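Local coordinates for UBX domain-containing protein 7 (Homo sapiens, PDB 5X3P) that links a subset of neddylated cullin-RING ligases to the p97 segregase as a ubiquitin-binding adapter, its UBX domain, the part crystallised here, mediating interaction with p97, at residues K39-N43 with E44-L48; G70-P73 with Q74-V77. The protein carries 1 engineered substitution. All blocks are in the same frame, centred on the assembly; numbering follows the deposited sequence.

Contact 1: residues K39-N43 with E44-L48; sequences KGYPN and ERFEL
P42 O receives two backbone N-H groups: R45 N at 3.0 Å closes a type I turn over N43 and E44, and F46 N, in the carbonyl plane at 2.9 Å, adds an i+4 bond where strand 46-50 begins. R45 N sits above that plane. Across the turn Y41 meets F46 in an edge-to-face stack, planes at 84° and centroids 4.9 Å apart. Y41 CD1 hangs over the centre of the F46 ring, 3.6 Å from CZ, while Y41 CB makes a CH-pi contact over the ring. F46 chi1 of -62° sets its CG beside its own N, with P42 O at the ring edge; P42 CD lies alongside, 4.0 Å from F46 CD1. With CG anti to its backbone N (chi1 -178°), N43 brings OD1 to a water, 3.0 Å away, that also reaches F46 O; OD1 also bonds to Y62 OH. Before the turn, G40 is the C-prime residue of a Schellman motif ending helix 29-38, and the segment carries the chain from there to strand 46-50 of the UBX domain. The carbonyl oxygens N43 O and F46 O approach to 2.9 Å, an acceptor pair that R82 NE, bonded to N43 O, probably eases. A carbonyl oxygen that accepts two N-H groups, with an aromatic pair beside it, probably holds the turn into the strand.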
loop_
_atom_site.group_PDB
_atom_site.type_symbol
_atom_site.label_atom_id
_atom_site.label_comp_id
_atom_site.label_asym_id
_atom_site.label_seq_id
_atom_site.Cartn_x
_atom_site.Cartn_y
_atom_site.Cartn_z
ATOM N N LYS A 39 4.755 10.482 -3.855
ATOM C CA LYS A 39 4.791 11.255 -2.610
ATOM C C LYS A 39 6.207 11.334 -2.058
ATOM O O LYS A 39 6.419 11.791 -0.926
ATOM C CB LYS A 39 3.858 10.659 -1.545
ATOM C CG LYS A 39 2.368 10.751 -1.877
ATOM C CD LYS A 39 1.900 12.197 -2.000
ATOM C CE LYS A 39 0.421 12.253 -2.352
ATOM N NZ LYS A 39 0.021 13.601 -2.844
ATOM N N GLY A 40 7.168 10.872 -2.852
ATOM C CA GLY A 40 8.570 10.993 -2.500
ATOM C C GLY A 40 9.179 9.753 -1.873
ATOM O O GLY A 40 10.253 9.827 -1.288
ATOM N N TYR A 41 8.512 8.608 -2.000
ATOM C CA TYR A 41 9.039 7.371 -1.435
ATOM C C TYR A 41 9.214 6.281 -2.498
ATOM O O TYR A 41 8.350 5.417 -2.676
ATOM C CB TYR A 41 8.148 6.904 -0.278
ATOM C CG TYR A 41 8.070 7.923 0.831
ATOM C CD1 TYR A 41 8.986 7.909 1.863
ATOM C CD2 TYR A 41 7.091 8.908 0.834
ATOM C CE1 TYR A 41 8.937 8.840 2.879
ATOM C CE2 TYR A 41 7.029 9.853 1.842
ATOM C CZ TYR A 41 7.957 9.808 2.868
ATOM O OH TYR A 41 7.921 10.726 3.886
ATOM N N PRO A 42 10.346 6.326 -3.212
ATOM C CA PRO A 42 10.564 5.412 -4.335
ATOM C C PRO A 42 10.684 3.966 -3.875
ATOM O O PRO A 42 11.310 3.702 -2.837
ATOM C CB PRO A 42 11.893 5.896 -4.944
ATOM C CG PRO A 42 12.536 6.722 -3.895
ATOM C CD PRO A 42 11.431 7.309 -3.063
ATOM N N ASN A 43 10.118 3.050 -4.660
ATOM C CA ASN A 43 10.097 1.630 -4.324
ATOM C C ASN A 43 11.479 1.013 -4.087
ATOM O O ASN A 43 11.627 0.084 -3.288
ATOM C CB ASN A 43 9.360 0.850 -5.414
ATOM C CG ASN A 43 9.272 -0.632 -5.103
ATOM O OD1 ASN A 43 8.556 -1.036 -4.181
ATOM N ND2 ASN A 43 9.993 -1.453 -5.876
ATOM N N GLU A 44 12.488 1.527 -4.786
ATOM C CA GLU A 44 13.861 1.040 -4.618
ATOM C C GLU A 44 14.401 1.240 -3.202
ATOM O O GLU A 44 15.332 0.551 -2.791
ATOM C CB GLU A 44 14.823 1.673 -5.646
ATOM C CG GLU A 44 14.250 2.840 -6.452
ATOM C CD GLU A 44 13.165 2.410 -7.438
ATOM O OE1 GLU A 44 13.341 1.363 -8.095
ATOM O OE2 GLU A 44 12.129 3.109 -7.532
ATOM N N ARG A 45 13.816 2.176 -2.460
ATOM C CA ARG A 45 14.293 2.517 -1.113
ATOM C C ARG A 45 13.251 2.224 -0.015
ATOM O O ARG A 45 13.619 2.028 1.156
ATOM C CB ARG A 45 14.703 4.006 -1.045
ATOM C CG ARG A 45 15.373 4.421 0.265
ATOM C CD ARG A 45 15.620 5.938 0.345
ATOM N NE ARG A 45 16.280 6.330 1.591
ATOM C CZ ARG A 45 17.370 7.090 1.652
ATOM N NH1 ARG A 45 17.927 7.544 0.535
ATOM N NH2 ARG A 45 17.905 7.400 2.829
ATOM N N PHE A 46 11.970 2.203 -0.391
ATOM C CA PHE A 46 10.872 2.004 0.573
ATOM C C PHE A 46 9.968 0.835 0.193
ATOM O O PHE A 46 9.844 0.494 -0.987
ATOM C CB PHE A 46 10.027 3.274 0.711
ATOM C CG PHE A 46 10.801 4.453 1.225
ATOM C CD1 PHE A 46 11.474 5.295 0.344
ATOM C CD2 PHE A 46 10.884 4.703 2.587
ATOM C CE1 PHE A 46 12.217 6.381 0.820
ATOM C CE2 PHE A 46 11.631 5.775 3.079
ATOM C CZ PHE A 46 12.296 6.622 2.198
ATOM N N GLU A 47 9.344 0.215 1.194
ATOM C CA GLU A 47 8.420 -0.895 0.950
ATOM C C GLU A 47 7.157 -0.622 1.756
ATOM O O GLU A 47 7.150 0.261 2.636
ATOM C CB GLU A 47 9.035 -2.221 1.376
ATOM C CG GLU A 47 9.456 -2.292 2.858
ATOM C CD GLU A 47 10.072 -3.631 3.199
ATOM O OE1 GLU A 47 9.508 -4.657 2.771
ATOM O OE2 GLU A 47 11.122 -3.666 3.870
ATOM N N LEU A 48 6.084 -1.342 1.461
ATOM C CA LEU A 48 4.824 -1.092 2.143
ATOM C C LEU A 48 4.524 -2.302 3.025
ATOM O O LEU A 48 4.765 -3.442 2.625
ATOM C CB LEU A 48 3.699 -0.853 1.126
ATOM C CG LEU A 48 4.082 0.171 0.052
ATOM C CD1 LEU A 48 3.059 0.201 -1.076
ATOM C CD2 LEU A 48 4.226 1.544 0.674
HETATM O O HOH W 1 7.004 0.664 -2.257
#

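Contact 2: residues G70-P73 with Q74-V77; sequences GLCP and QETV
E75 reaches back along the chain to the backbone of C72, its carboxylate lying beside the loop that leads into strand 74-81. From CB the chain turns with chi1 at -63°, setting CG beside the backbone N, and a second bend at chi2 (-81°) folds it back over the loop instead of letting it extend. CG passes C72 O at 3.8 Å. CD follows, 3.6 Å from C72 N. At the tip OE2 takes the C72 N-H at 2.6 Å in a nearly straight bond (170° at the hydrogen), using the anti lone pair, away from OE1. The same oxygen touches C72 CB at 3.3 Å and SG at 3.5 Å, and the CB of L71 borders it at 4.0 Å. In the ubiquitin-like beta-grasp fold of the UBX domain this loop joins helix 66-69 to strand 74-81, which lies between strands 6-12 and 46-50; G70, with positive phi, ends the helix in a Schellman motif. E75 is buried, which by itself would disfavour a charge, but the C72 N-H and the salt bridge from R55 NH2 to OE2 would probably keep the carboxylate ionised. R55 starts strand 55-56, two residues after P53, which touches C72 and belongs to the Phe-Pro-Arg loop through which UBX domains typically engage p97. Next to the bend, Q74 packs its CG 3.4 Å from P73 O and sends NE2 to Q8 OE1 on strand 6-12.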
loop_
_atom_site.group_PDB
_atom_site.type_symbol
_atom_site.label_atom_id
_atom_site.label_comp_id
_atom_site.label_asym_id
_atom_site.label_seq_id
_atom_site.Cartn_x
_atom_site.Cartn_y
_atom_site.Cartn_z
ATOM N N GLY A 70 -5.427 -10.040 -1.300
ATOM C CA GLY A 70 -6.139 -10.379 -0.077
ATOM C C GLY A 70 -6.308 -9.234 0.906
ATOM O O GLY A 70 -6.515 -9.467 2.102
ATOM N N LEU A 71 -6.234 -7.995 0.419
ATOM C CA LEU A 71 -6.409 -6.831 1.298
ATOM C C LEU A 71 -7.830 -6.798 1.844
ATOM O O LEU A 71 -8.766 -7.295 1.196
ATOM C CB LEU A 71 -6.121 -5.525 0.558
ATOM C CG LEU A 71 -4.679 -5.302 0.107
ATOM C CD1 LEU A 71 -4.429 -3.806 -0.029
ATOM C CD2 LEU A 71 -3.677 -5.947 1.067
ATOM N N CYS A 72 -7.985 -6.227 3.041
ATOM C CA CYS A 72 -9.299 -6.070 3.671
ATOM C C CYS A 72 -9.968 -4.796 3.162
ATOM O O CYS A 72 -9.326 -4.008 2.450
ATOM C CB CYS A 72 -9.136 -6.022 5.187
ATOM S SG CYS A 72 -8.391 -7.537 5.855
ATOM N N PRO A 73 -11.261 -4.590 3.493
ATOM C CA PRO A 73 -11.924 -3.367 3.012
ATOM C C PRO A 73 -11.239 -2.097 3.503
ATOM O O PRO A 73 -11.278 -1.066 2.832
ATOM C CB PRO A 73 -13.316 -3.464 3.638
ATOM C CG PRO A 73 -13.582 -4.952 3.657
ATOM C CD PRO A 73 -12.236 -5.536 4.088
ATOM N N GLN A 74 -10.609 -2.171 4.669
ATOM C CA GLN A 74 -9.863 -1.041 5.191
ATOM C C GLN A 74 -8.503 -1.531 5.648
ATOM O O GLN A 74 -8.414 -2.587 6.286
ATOM C CB GLN A 74 -10.636 -0.435 6.362
ATOM C CG GLN A 74 -12.070 -0.027 5.990
ATOM C CD GLN A 74 -12.762 0.676 7.130
ATOM O OE1 GLN A 74 -12.515 0.368 8.307
ATOM N NE2 GLN A 74 -13.597 1.657 6.801
ATOM N N GLU A 75 -7.454 -0.774 5.317
ATOM C CA GLU A 75 -6.087 -1.147 5.673
ATOM C C GLU A 75 -5.301 0.050 6.120
ATOM O O GLU A 75 -5.519 1.166 5.633
ATOM C CB GLU A 75 -5.367 -1.751 4.463
ATOM C CG GLU A 75 -5.974 -3.029 3.956
ATOM C CD GLU A 75 -5.533 -4.226 4.784
ATOM O OE1 GLU A 75 -4.663 -4.057 5.668
ATOM O OE2 GLU A 75 -6.018 -5.361 4.544
ATOM N N THR A 76 -4.364 -0.188 7.032
ATOM C CA THR A 76 -3.379 0.815 7.387
ATOM C C THR A 76 -2.041 0.356 6.799
ATOM O O THR A 76 -1.586 -0.770 7.068
ATOM C CB THR A 76 -3.258 0.955 8.910
ATOM O OG1 THR A 76 -4.476 1.488 9.444
ATOM C CG2 THR A 76 -2.109 1.886 9.269
ATOM N N VAL A 77 -1.425 1.204 5.972
ATOM C CA VAL A 77 -0.206 0.820 5.271
ATOM C C VAL A 77 0.944 1.684 5.774
ATOM O O VAL A 77 0.906 2.916 5.638
ATOM C CB VAL A 77 -0.335 1.005 3.746
ATOM C CG1 VAL A 77 0.950 0.534 3.045
ATOM C CG2 VAL A 77 -1.532 0.224 3.194
#

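How the contacts relate
Each contact lies where the chain leaves a helix and enters a strand, and each helix ends in a glycine Schellman motif. Contact 1 feeds strand 46-50 and contact 2 feeds strand 74-81, antiparallel neighbours in the sheet; the two turns sit on opposite sides of the chain's centre, about 19 Å apart between centres. They meet through the strands they start: L48 CB packs against V77 CG1 at 3.6 Å. Contact 2 touches, through C72 and P53, the Phe-Pro-Arg loop expected to face p97, and R55 follows in the next strand, whereas contact 1 lies toward the C-terminal end, where N43 and R45 bond to R82.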